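Local coordinates for protein peroxisomal catalase A (Saccharomyces cerevisiae, PDB 1A4E) that uses a heme cofactor to break hydrogen peroxide down to water and oxygen, probably protecting the cell from peroxide made by peroxisomal oxidases, at residues T88-R93 with G297-N302; H218-Q223 with F291-V296; S184-P189 with S194-S199. One frame throughout, in Å; residues are numbered along the deposited sequence.

Interaction 1 of 3, residues T88-R93 with G297-N302; sequences TKCLTR and GKIVLN. With HEM (protoporphyrin IX containing Fe), chain I.
Leu301 meets the threonine and the cysteine of 88-93 chiefly with one branch: its CD2 lies 3.6 Å from Thr92 OG1 and 4.5 Å from Cys90 SG, while CD1 only grazes Thr92 CB. The leucine CG stands beside its own backbone N (chi1 -63°), and the end of the side chain comes nearer to 88-93 than the direction of its CB would suggest. It crosses the Thr92 side chain at about a right angle, with CD2 also 3.9 Å from Thr92 CB. Cys90 SG completes the patch by approaching Ile299 CG2 at 4.4 Å, a loose apolar contact.

The two strands are not neighbours. Both pair antiparallel with strand 59-68, which lies between them, and Thr92 and Cys90 bond through their backbones to Ala62 and Gly64 of it. The short axes approach to 8.5 Å at 68°, a strong turn across one intervening strand, in keeping with the curled antiparallel beta-barrel of the catalase fold.

Next along the strand, Arg93 serves the cofactor. Its chain, bent at chi3, brings NE to heme O1D at 3.0 Å (N-H...O 148°), and the propionate carbon lies at the edge of the guanidinium, in its plane. Arg93 NH2 also bonds to the backbone O of His56, an active-site residue.

Thr92 OG1 has its polar partner in Thr115 OG1, so the methyl of Leu301 covers a hydroxyl already hydrogen-bonded elsewhere. The contact is therefore dispersive and buried, made by side chains reaching past the intervening strand, while the directional bonding, probably charge-assisted, is that of Arg93 with the propionate.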
loop_
_atom_site.group_PDB
_atom_site.type_symbol
_atom_site.label_atom_id
_atom_site.label_comp_id
_atom_site.label_asym_id
_atom_site.label_seq_id
_atom_site.Cartn_x
_atom_site.Cartn_y
_atom_site.Cartn_z
ATOM N N THR B 88 -10.992 11.076 32.646
ATOM C CA THR B 88 -10.263 11.077 31.390
ATOM C C THR B 88 -11.024 10.128 30.488
ATOM O O THR B 88 -11.282 8.990 30.878
ATOM C CB THR B 88 -8.830 10.579 31.620
ATOM O OG1 THR B 88 -8.220 11.585 32.419
ATOM C CG2 THR B 88 -8.037 10.349 30.346
ATOM N N LYS B 89 -11.408 10.570 29.287
ATOM C CA LYS B 89 -12.141 9.715 28.367
ATOM C C LYS B 89 -11.234 8.591 27.862
ATOM O O LYS B 89 -10.017 8.750 27.742
ATOM C CB LYS B 89 -12.657 10.563 27.207
ATOM C CG LYS B 89 -13.548 9.765 26.257
ATOM C CD LYS B 89 -13.907 10.538 25.000
ATOM C CE LYS B 89 -14.407 9.561 23.949
ATOM N NZ LYS B 89 -14.784 10.253 22.731
ATOM N N CYS B 90 -11.819 7.415 27.630
ATOM C CA CYS B 90 -11.047 6.308 27.118
ATOM C C CYS B 90 -11.798 5.454 26.105
ATOM O O CYS B 90 -13.012 5.582 25.928
ATOM C CB CYS B 90 -10.589 5.446 28.292
ATOM S SG CYS B 90 -11.892 4.495 29.109
ATOM N N LEU B 91 -11.051 4.597 25.404
ATOM C CA LEU B 91 -11.589 3.633 24.461
ATOM C C LEU B 91 -10.940 2.298 24.781
ATOM O O LEU B 91 -9.722 2.205 24.876
ATOM C CB LEU B 91 -11.249 4.015 23.003
ATOM C CG LEU B 91 -11.375 2.938 21.900
ATOM C CD1 LEU B 91 -12.820 2.523 21.669
ATOM C CD2 LEU B 91 -10.804 3.505 20.625
ATOM N N THR B 92 -11.725 1.234 24.923
ATOM C CA THR B 92 -11.184 -0.082 25.207
ATOM C C THR B 92 -11.503 -1.029 24.073
ATOM O O THR B 92 -12.625 -1.012 23.565
ATOM C CB THR B 92 -11.784 -0.626 26.532
ATOM O OG1 THR B 92 -11.373 0.254 27.574
ATOM C CG2 THR B 92 -11.314 -2.030 26.859
ATOM N N ARG B 93 -10.519 -1.823 23.637
ATOM C CA ARG B 93 -10.794 -2.892 22.699
ATOM C C ARG B 93 -10.404 -4.177 23.412
ATOM O O ARG B 93 -9.316 -4.320 23.974
ATOM C CB ARG B 93 -9.974 -2.793 21.386
ATOM C CG ARG B 93 -10.685 -3.626 20.308
ATOM C CD ARG B 93 -10.170 -3.576 18.870
ATOM N NE ARG B 93 -9.055 -4.471 18.764
ATOM C CZ ARG B 93 -9.071 -5.638 18.128
ATOM N NH1 ARG B 93 -10.090 -6.156 17.467
ATOM N NH2 ARG B 93 -8.013 -6.386 18.280
ATOM N N GLY B 297 -8.198 3.986 40.849
ATOM C CA GLY B 297 -9.431 4.554 40.332
ATOM C C GLY B 297 -10.339 3.562 39.637
ATOM O O GLY B 297 -10.285 2.374 39.924
ATOM N N LYS B 298 -11.184 4.032 38.710
ATOM C CA LYS B 298 -12.171 3.188 38.034
ATOM C C LYS B 298 -12.173 3.348 36.526
ATOM O O LYS B 298 -11.909 4.436 36.018
ATOM C CB LYS B 298 -13.612 3.501 38.421
ATOM C CG LYS B 298 -13.936 3.715 39.877
ATOM C CD LYS B 298 -15.170 2.917 40.295
ATOM C CE LYS B 298 -14.895 1.412 40.257
ATOM N NZ LYS B 298 -15.761 0.708 41.182
ATOM N N ILE B 299 -12.497 2.279 35.799
ATOM C CA ILE B 299 -12.753 2.375 34.373
ATOM C C ILE B 299 -14.216 1.960 34.214
ATOM O O ILE B 299 -14.595 0.861 34.613
ATOM C CB ILE B 299 -11.812 1.428 33.583
ATOM C CG1 ILE B 299 -10.385 1.980 33.646
ATOM C CG2 ILE B 299 -12.291 1.286 32.131
ATOM C CD1 ILE B 299 -9.322 1.081 32.988
ATOM N N VAL B 300 -15.074 2.847 33.695
ATOM C CA VAL B 300 -16.468 2.527 33.400
ATOM C C VAL B 300 -16.622 2.591 31.880
ATOM O O VAL B 300 -16.147 3.535 31.249
ATOM C CB VAL B 300 -17.441 3.551 34.051
ATOM C CG1 VAL B 300 -18.887 3.129 33.800
ATOM C CG2 VAL B 300 -17.195 3.637 35.540
ATOM N N LEU B 301 -17.228 1.586 31.250
ATOM C CA LEU B 301 -17.495 1.647 29.821
ATOM C C LEU B 301 -18.994 1.864 29.670
ATOM O O LEU B 301 -19.817 1.018 30.017
ATOM C CB LEU B 301 -17.056 0.349 29.147
ATOM C CG LEU B 301 -15.571 -0.014 29.193
ATOM C CD1 LEU B 301 -15.383 -1.316 28.457
ATOM C CD2 LEU B 301 -14.715 1.067 28.550
ATOM N N ASN B 302 -19.353 3.042 29.156
ATOM C CA ASN B 302 -20.742 3.455 29.099
ATOM C C ASN B 302 -21.254 3.932 27.746
ATOM O O ASN B 302 -22.346 4.504 27.667
ATOM C CB ASN B 302 -20.943 4.555 30.141
ATOM C CG ASN B 302 -20.166 5.843 29.887
ATOM O OD1 ASN B 302 -19.331 5.970 28.988
ATOM N ND2 ASN B 302 -20.451 6.845 30.713
HETATM C CHA HEM I . -1.606 -6.726 19.698
HETATM C CHB HEM I . 3.097 -7.457 19.106
HETATM C CHC HEM I . 3.355 -9.231 23.545
HETATM C CHD HEM I . -1.057 -7.526 24.418
HETATM C C1A HEM I . -0.377 -6.925 19.096
HETATM C C2A HEM I . -0.046 -6.467 17.761
HETATM C C3A HEM I . 1.296 -6.591 17.625
HETATM C C4A HEM I . 1.779 -7.158 18.860
HETATM C CMA HEM I . 2.163 -6.154 16.453
HETATM C CAA HEM I . -1.013 -5.882 16.747
HETATM C CBA HEM I . -0.863 -4.377 16.738
HETATM C CGA HEM I . -1.752 -3.653 15.752
HETATM O O1A HEM I . -1.814 -4.014 14.578
HETATM O O2A HEM I . -2.379 -2.695 16.175
HETATM C C1B HEM I . 3.585 -7.982 20.283
HETATM C C2B HEM I . 4.956 -8.391 20.471
HETATM C C3B HEM I . 5.023 -9.001 21.702
HETATM C C4B HEM I . 3.675 -8.917 22.244
HETATM C CMB HEM I . 6.048 -8.168 19.429
HETATM C CAB HEM I . 6.100 -9.606 22.361
HETATM C CBB HEM I . 7.530 -9.522 22.025
HETATM C C1C HEM I . 2.181 -8.897 24.188
HETATM C C2C HEM I . 2.005 -8.955 25.621
HETATM C C3C HEM I . 0.782 -8.411 25.889
HETATM C C4C HEM I . 0.217 -8.038 24.605
HETATM C CMC HEM I . 3.049 -9.481 26.604
HETATM C CAC HEM I . 0.194 -8.188 27.125
HETATM C CBC HEM I . 0.792 -7.361 28.150
HETATM C C1D HEM I . -1.604 -7.177 23.198
HETATM C C2D HEM I . -2.941 -6.671 23.017
HETATM C C3D HEM I . -3.097 -6.477 21.690
HETATM C C4D HEM I . -1.860 -6.848 21.057
HETATM C CMD HEM I . -3.972 -6.384 24.100
HETATM C CAD HEM I . -4.358 -6.012 20.988
HETATM C CBD HEM I . -4.480 -4.512 20.839
HETATM C CGD HEM I . -5.803 -4.162 20.183
HETATM O O1D HEM I . -6.845 -4.479 20.739
HETATM O O2D HEM I . -5.808 -3.581 19.104
HETATM N NA HEM I . 0.760 -7.323 19.776
HETATM N NB HEM I . 2.809 -8.281 21.378
HETATM N NC HEM I . 1.104 -8.293 23.575
HETATM N ND HEM I . -0.937 -7.269 21.991
HETATM FE FE HEM I . 0.917 -7.831 21.670
#

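Interaction 2 of 3, residues H218-Q223 with F291-V296; sequences HIKTDQ and FPLRRV
Leu293 splits its two methyls between His218 and Lys220. CD2 sits over one face of the imidazole, 3.8 Å from the ring centroid and 16° off the ring normal, which meets the geometry of a CH-pi contact. It is displaced toward the rim, on the side of His218 CD2, the nearest ring atom at 3.6 Å. The histidine and leucine side chains cross at about a right angle, so a single methyl, not the length of the leucine, rests on the ring.

The other branch takes a different approach. Leu293 CD1 and the end of Lys220 reach toward each other tip to tip, with CD1 3.8 Å from NZ and 4.0 Å from CE. Lys220 gets there by folding: its chain departs from the extended form at chi2, chi3 and chi4, the first of these at -65°, which brings the ammonium end back toward the leucine.

Strand 259-267 lies between the two segments, bonding through its backbone to His218 at Tyr263 and to Arg294 at Ile264. The contact thus steps over one strand of the barrel sheet. On 212-221, Ile219 lies on the other side, against Trp126 and Tyr128.

His218 NE2 hydrogen-bonds to Gln265 OE1, whose amide nitrogen in turn bonds to Phe291 O. With the imidazole cut back to an alanine here, Leu293 CD2 would probably lose the face it rests on and Gln265 OE1 that donor. Because OE1 can only accept, NE2 probably carries a proton. The ring is therefore pinned by a polar bond at NE2 while its face offers pi density to a methyl, and the leucine adds shape and dispersion but no polar link.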
loop_
_atom_site.group_PDB
_atom_site.type_symbol
_atom_site.label_atom_id
_atom_site.label_comp_id
_atom_site.label_asym_id
_atom_site.label_seq_id
_atom_site.Cartn_x
_atom_site.Cartn_y
_atom_site.Cartn_z
ATOM N N HIS B 218 -3.261 -3.793 38.003
ATOM C CA HIS B 218 -4.337 -4.770 38.083
ATOM C C HIS B 218 -5.655 -4.051 37.844
ATOM O O HIS B 218 -5.973 -3.080 38.522
ATOM C CB HIS B 218 -4.388 -5.431 39.471
ATOM C CG HIS B 218 -3.168 -6.272 39.807
ATOM N ND1 HIS B 218 -3.085 -7.597 39.844
ATOM C CD2 HIS B 218 -1.930 -5.762 40.110
ATOM C CE1 HIS B 218 -1.853 -7.911 40.151
ATOM N NE2 HIS B 218 -1.168 -6.802 40.307
ATOM N N ILE B 219 -6.429 -4.503 36.860
ATOM C CA ILE B 219 -7.717 -3.910 36.537
ATOM C C ILE B 219 -8.729 -5.008 36.854
ATOM O O ILE B 219 -8.970 -5.933 36.082
ATOM C CB ILE B 219 -7.720 -3.490 35.034
ATOM C CG1 ILE B 219 -6.584 -2.508 34.733
ATOM C CG2 ILE B 219 -9.038 -2.804 34.721
ATOM C CD1 ILE B 219 -6.578 -1.930 33.307
ATOM N N LYS B 220 -9.308 -4.910 38.047
ATOM C CA LYS B 220 -10.209 -5.923 38.574
ATOM C C LYS B 220 -11.675 -5.696 38.261
ATOM O O LYS B 220 -12.218 -4.641 38.576
ATOM C CB LYS B 220 -10.044 -6.006 40.088
ATOM C CG LYS B 220 -8.638 -6.273 40.606
ATOM C CD LYS B 220 -8.166 -7.642 40.184
ATOM C CE LYS B 220 -7.327 -8.283 41.270
ATOM N NZ LYS B 220 -8.079 -8.392 42.511
ATOM N N THR B 221 -12.362 -6.680 37.680
ATOM C CA THR B 221 -13.774 -6.527 37.366
ATOM C C THR B 221 -14.701 -6.421 38.570
ATOM O O THR B 221 -14.677 -7.232 39.498
ATOM C CB THR B 221 -14.211 -7.697 36.446
ATOM O OG1 THR B 221 -15.610 -7.525 36.287
ATOM C CG2 THR B 221 -13.902 -9.087 36.976
ATOM N N ASP B 222 -15.526 -5.375 38.542
ATOM C CA ASP B 222 -16.528 -5.173 39.574
ATOM C C ASP B 222 -17.737 -6.072 39.384
ATOM O O ASP B 222 -18.573 -6.174 40.277
ATOM C CB ASP B 222 -16.982 -3.721 39.588
ATOM C CG ASP B 222 -15.870 -2.713 39.858
ATOM O OD1 ASP B 222 -14.823 -3.062 40.400
ATOM O OD2 ASP B 222 -16.057 -1.557 39.503
ATOM N N GLN B 223 -17.835 -6.734 38.227
ATOM C CA GLN B 223 -18.899 -7.684 37.951
ATOM C C GLN B 223 -18.539 -9.069 38.472
ATOM O O GLN B 223 -19.404 -9.930 38.607
ATOM C CB GLN B 223 -19.157 -7.784 36.447
ATOM C CG GLN B 223 -19.745 -6.544 35.772
ATOM C CD GLN B 223 -18.829 -5.330 35.737
ATOM O OE1 GLN B 223 -19.118 -4.279 36.302
ATOM N NE2 GLN B 223 -17.683 -5.453 35.081
ATOM N N PHE B 291 3.562 -7.214 48.714
ATOM C CA PHE B 291 3.331 -6.071 47.834
ATOM C C PHE B 291 1.844 -5.971 47.538
ATOM O O PHE B 291 1.360 -6.468 46.521
ATOM C CB PHE B 291 4.115 -6.235 46.517
ATOM C CG PHE B 291 5.602 -6.459 46.733
ATOM C CD1 PHE B 291 6.418 -5.399 47.123
ATOM C CD2 PHE B 291 6.130 -7.746 46.585
ATOM C CE1 PHE B 291 7.772 -5.632 47.373
ATOM C CE2 PHE B 291 7.481 -7.970 46.837
ATOM C CZ PHE B 291 8.304 -6.912 47.233
ATOM N N PRO B 292 1.065 -5.353 48.429
ATOM C CA PRO B 292 -0.393 -5.348 48.382
ATOM C C PRO B 292 -0.959 -4.487 47.250
ATOM O O PRO B 292 -0.254 -3.672 46.653
ATOM C CB PRO B 292 -0.802 -4.852 49.747
ATOM C CG PRO B 292 0.467 -4.751 50.551
ATOM C CD PRO B 292 1.523 -4.484 49.504
ATOM N N LEU B 293 -2.244 -4.649 46.931
ATOM C CA LEU B 293 -2.869 -3.843 45.898
ATOM C C LEU B 293 -3.288 -2.503 46.478
ATOM O O LEU B 293 -4.026 -2.439 47.451
ATOM C CB LEU B 293 -4.093 -4.557 45.323
ATOM C CG LEU B 293 -3.898 -5.911 44.649
ATOM C CD1 LEU B 293 -5.184 -6.317 43.954
ATOM C CD2 LEU B 293 -2.787 -5.835 43.629
ATOM N N ARG B 294 -2.722 -1.437 45.921
ATOM C CA ARG B 294 -3.054 -0.080 46.319
ATOM C C ARG B 294 -4.065 0.452 45.312
ATOM O O ARG B 294 -3.854 0.295 44.106
ATOM C CB ARG B 294 -1.775 0.731 46.317
ATOM C CG ARG B 294 -2.007 2.186 46.654
ATOM C CD ARG B 294 -0.706 2.940 46.766
ATOM N NE ARG B 294 -1.023 4.343 46.934
ATOM C CZ ARG B 294 -0.081 5.244 47.162
ATOM N NH1 ARG B 294 1.201 4.917 47.259
ATOM N NH2 ARG B 294 -0.427 6.517 47.294
ATOM N N ARG B 295 -5.166 1.079 45.737
ATOM C CA ARG B 295 -6.191 1.520 44.798
ATOM C C ARG B 295 -5.917 2.859 44.122
ATOM O O ARG B 295 -5.399 3.797 44.719
ATOM C CB ARG B 295 -7.534 1.548 45.535
ATOM C CG ARG B 295 -8.756 1.752 44.636
ATOM C CD ARG B 295 -10.072 1.365 45.292
ATOM N NE ARG B 295 -10.110 1.762 46.690
ATOM C CZ ARG B 295 -10.746 2.843 47.121
ATOM N NH1 ARG B 295 -11.413 3.651 46.303
ATOM N NH2 ARG B 295 -10.662 3.147 48.405
ATOM N N VAL B 296 -6.255 2.928 42.826
ATOM C CA VAL B 296 -6.033 4.109 42.011
ATOM C C VAL B 296 -7.342 4.739 41.550
ATOM O O VAL B 296 -7.575 5.920 41.812
ATOM C CB VAL B 296 -5.184 3.755 40.775
ATOM C CG1 VAL B 296 -4.860 5.034 40.002
ATOM C CG2 VAL B 296 -3.893 3.076 41.194
#

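Interaction 3 of 3, residues S184-P189 with S194-S199; sequences SDRGTP and SMHGYS
Arg186 NH2 is shared between a phenol and a water. It gives a weak hydrogen bond to Tyr198 OH at 3.2 Å, with an N-H...O angle of only 123°, and another to a water at 3.3 Å from NH2. The same water accepts from the backbone N of His196 at 3.0 Å, so it bridges the arginine to the main chain of 194-199. The phenol oxygen lies at the guanidinium edge, in its plane, and the planes of guanidinium and tyrosine ring are only 16° apart.

The His196 ring is turned quite differently, with its plane 79° from that of the guanidinium. Its CD2 is 3.6 Å from Arg186 NH2. His196 ND1 is hydrogen-bonded to the backbone N of Thr221 and must act there as the acceptor, which makes a positively charged imidazole beside the arginine unlikely.

Arg186 belongs to a short 3-10 turn, 185-187, that follows helix 176-182. Gly187 N bonds to Ser184 O at 3.0 Å and Thr188 N to Asp185 O at 3.1 Å, the i to i-3 spacing that defines such a turn. The loop after it leads to strand 197-198, which pairs antiparallel with 212-221 in the barrel sheet. From the turn, the arginine chain bends at both chi2 and chi3, bringing NH2 within range of the tyrosine although its CB does not face that segment.

Asp185 ties the turn to Gln445 and Asn452, at helix 445-457. Tyr198 meets the ring of His218 steeply, and the neighbouring Ser199 touches the heme. At the other end of the contact, Pro189 CG lies 4.4 Å from Met195 SD, a distant apolar approach.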
loop_
_atom_site.group_PDB
_atom_site.type_symbol
_atom_site.label_atom_id
_atom_site.label_comp_id
_atom_site.label_asym_id
_atom_site.label_seq_id
_atom_site.Cartn_x
_atom_site.Cartn_y
_atom_site.Cartn_z
ATOM N N SER B 184 -6.914 -23.313 32.330
ATOM C CA SER B 184 -7.913 -23.321 33.384
ATOM C C SER B 184 -9.188 -22.727 32.776
ATOM O O SER B 184 -9.180 -22.308 31.612
ATOM C CB SER B 184 -7.447 -22.474 34.561
ATOM O OG SER B 184 -7.444 -21.082 34.280
ATOM N N ASP B 185 -10.301 -22.651 33.515
ATOM C CA ASP B 185 -11.512 -22.059 32.960
ATOM C C ASP B 185 -11.453 -20.546 32.781
ATOM O O ASP B 185 -12.311 -19.957 32.127
ATOM C CB ASP B 185 -12.711 -22.437 33.836
ATOM C CG ASP B 185 -13.167 -23.892 33.724
ATOM O OD1 ASP B 185 -12.701 -24.634 32.857
ATOM O OD2 ASP B 185 -14.021 -24.283 34.515
ATOM N N ARG B 186 -10.419 -19.909 33.348
ATOM C CA ARG B 186 -10.117 -18.500 33.129
ATOM C C ARG B 186 -9.741 -18.272 31.661
ATOM O O ARG B 186 -9.836 -17.155 31.161
ATOM C CB ARG B 186 -8.950 -18.069 33.999
ATOM C CG ARG B 186 -9.207 -18.164 35.495
ATOM C CD ARG B 186 -10.046 -16.995 35.982
ATOM N NE ARG B 186 -9.270 -15.767 35.897
ATOM C CZ ARG B 186 -8.855 -15.094 36.981
ATOM N NH1 ARG B 186 -9.137 -15.518 38.221
ATOM N NH2 ARG B 186 -8.142 -13.979 36.797
ATOM N N GLY B 187 -9.319 -19.335 30.956
ATOM C CA GLY B 187 -8.989 -19.304 29.538
ATOM C C GLY B 187 -10.207 -19.139 28.632
ATOM O O GLY B 187 -10.063 -18.837 27.446
ATOM N N THR B 188 -11.414 -19.367 29.177
ATOM C CA THR B 188 -12.663 -19.135 28.460
ATOM C C THR B 188 -13.622 -18.293 29.325
ATOM O O THR B 188 -14.538 -18.843 29.935
ATOM C CB THR B 188 -13.322 -20.503 28.068
ATOM O OG1 THR B 188 -13.433 -21.267 29.260
ATOM C CG2 THR B 188 -12.533 -21.282 27.029
ATOM N N PRO B 189 -13.486 -16.950 29.424
ATOM C CA PRO B 189 -14.370 -16.070 30.189
ATOM C C PRO B 189 -15.810 -16.136 29.705
ATOM O O PRO B 189 -16.067 -16.455 28.545
ATOM C CB PRO B 189 -13.804 -14.683 30.022
ATOM C CG PRO B 189 -12.392 -14.919 29.579
ATOM C CD PRO B 189 -12.515 -16.143 28.697
ATOM N N SER B 194 -16.542 -9.911 32.640
ATOM C CA SER B 194 -16.278 -10.824 33.734
ATOM C C SER B 194 -14.832 -11.299 33.800
ATOM O O SER B 194 -14.571 -12.440 34.185
ATOM C CB SER B 194 -17.221 -12.009 33.583
ATOM O OG SER B 194 -18.586 -11.621 33.635
ATOM N N MET B 195 -13.882 -10.429 33.419
ATOM C CA MET B 195 -12.459 -10.758 33.446
ATOM C C MET B 195 -11.615 -9.578 33.900
ATOM O O MET B 195 -12.061 -8.430 33.888
ATOM C CB MET B 195 -11.960 -11.199 32.060
ATOM C CG MET B 195 -12.249 -10.211 30.940
ATOM S SD MET B 195 -11.501 -10.651 29.353
ATOM C CE MET B 195 -10.856 -9.053 28.949
ATOM N N HIS B 196 -10.392 -9.870 34.337
ATOM C CA HIS B 196 -9.468 -8.835 34.780
ATOM C C HIS B 196 -8.520 -8.428 33.665
ATOM O O HIS B 196 -8.403 -9.123 32.666
ATOM C CB HIS B 196 -8.620 -9.327 35.952
ATOM C CG HIS B 196 -9.409 -9.716 37.184
ATOM N ND1 HIS B 196 -10.478 -9.107 37.673
ATOM C CD2 HIS B 196 -9.126 -10.777 38.007
ATOM C CE1 HIS B 196 -10.859 -9.742 38.754
ATOM N NE2 HIS B 196 -10.037 -10.746 38.944
ATOM N N GLY B 197 -7.844 -7.292 33.829
ATOM C CA GLY B 197 -6.779 -6.843 32.951
ATOM C C GLY B 197 -5.521 -6.734 33.808
ATOM O O GLY B 197 -5.620 -6.517 35.013
ATOM N N TYR B 198 -4.313 -6.930 33.274
ATOM C CA TYR B 198 -3.082 -6.837 34.066
ATOM C C TYR B 198 -2.006 -6.296 33.156
ATOM O O TYR B 198 -1.956 -6.696 31.989
ATOM C CB TYR B 198 -2.532 -8.177 34.556
ATOM C CG TYR B 198 -3.472 -9.065 35.342
ATOM C CD1 TYR B 198 -4.400 -9.843 34.657
ATOM C CD2 TYR B 198 -3.401 -9.119 36.735
ATOM C CE1 TYR B 198 -5.262 -10.683 35.352
ATOM C CE2 TYR B 198 -4.265 -9.960 37.439
ATOM C CZ TYR B 198 -5.190 -10.736 36.739
ATOM O OH TYR B 198 -6.064 -11.563 37.410
ATOM N N SER B 199 -1.114 -5.433 33.657
ATOM C CA SER B 199 -0.033 -4.916 32.835
ATOM C C SER B 199 0.890 -6.001 32.318
ATOM O O SER B 199 1.416 -5.886 31.214
ATOM C CB SER B 199 0.789 -3.900 33.620
ATOM O OG SER B 199 1.451 -4.431 34.757
HETATM O O HOH W 1 -9.008 -12.533 33.978
#

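From the N terminus, 88-93 opens the longest loop, which interaction 1 closes 204 residues later at 297-302. Both other contacts fall within it, in series: interaction 3 closes a short loop at 194-199 before 218-223 opens interaction 2, and 291-296 then leads into strand 294-303, which carries 297-302. Interactions 1 and 2 join through a salt bridge between Lys298 NZ and Asp222 OD2, 2.8 Å apart, and through packing of Ile299 on Ile219. Interactions 2 and 3 meet where strands 197-198 and 212-221 pair, Ile219 N lying 2.9 Å from Gly197 O. Interactions 1 and 2 each bridge strands of the one curled sheet, and interaction 3 attaches to it the turn after helix 176-182.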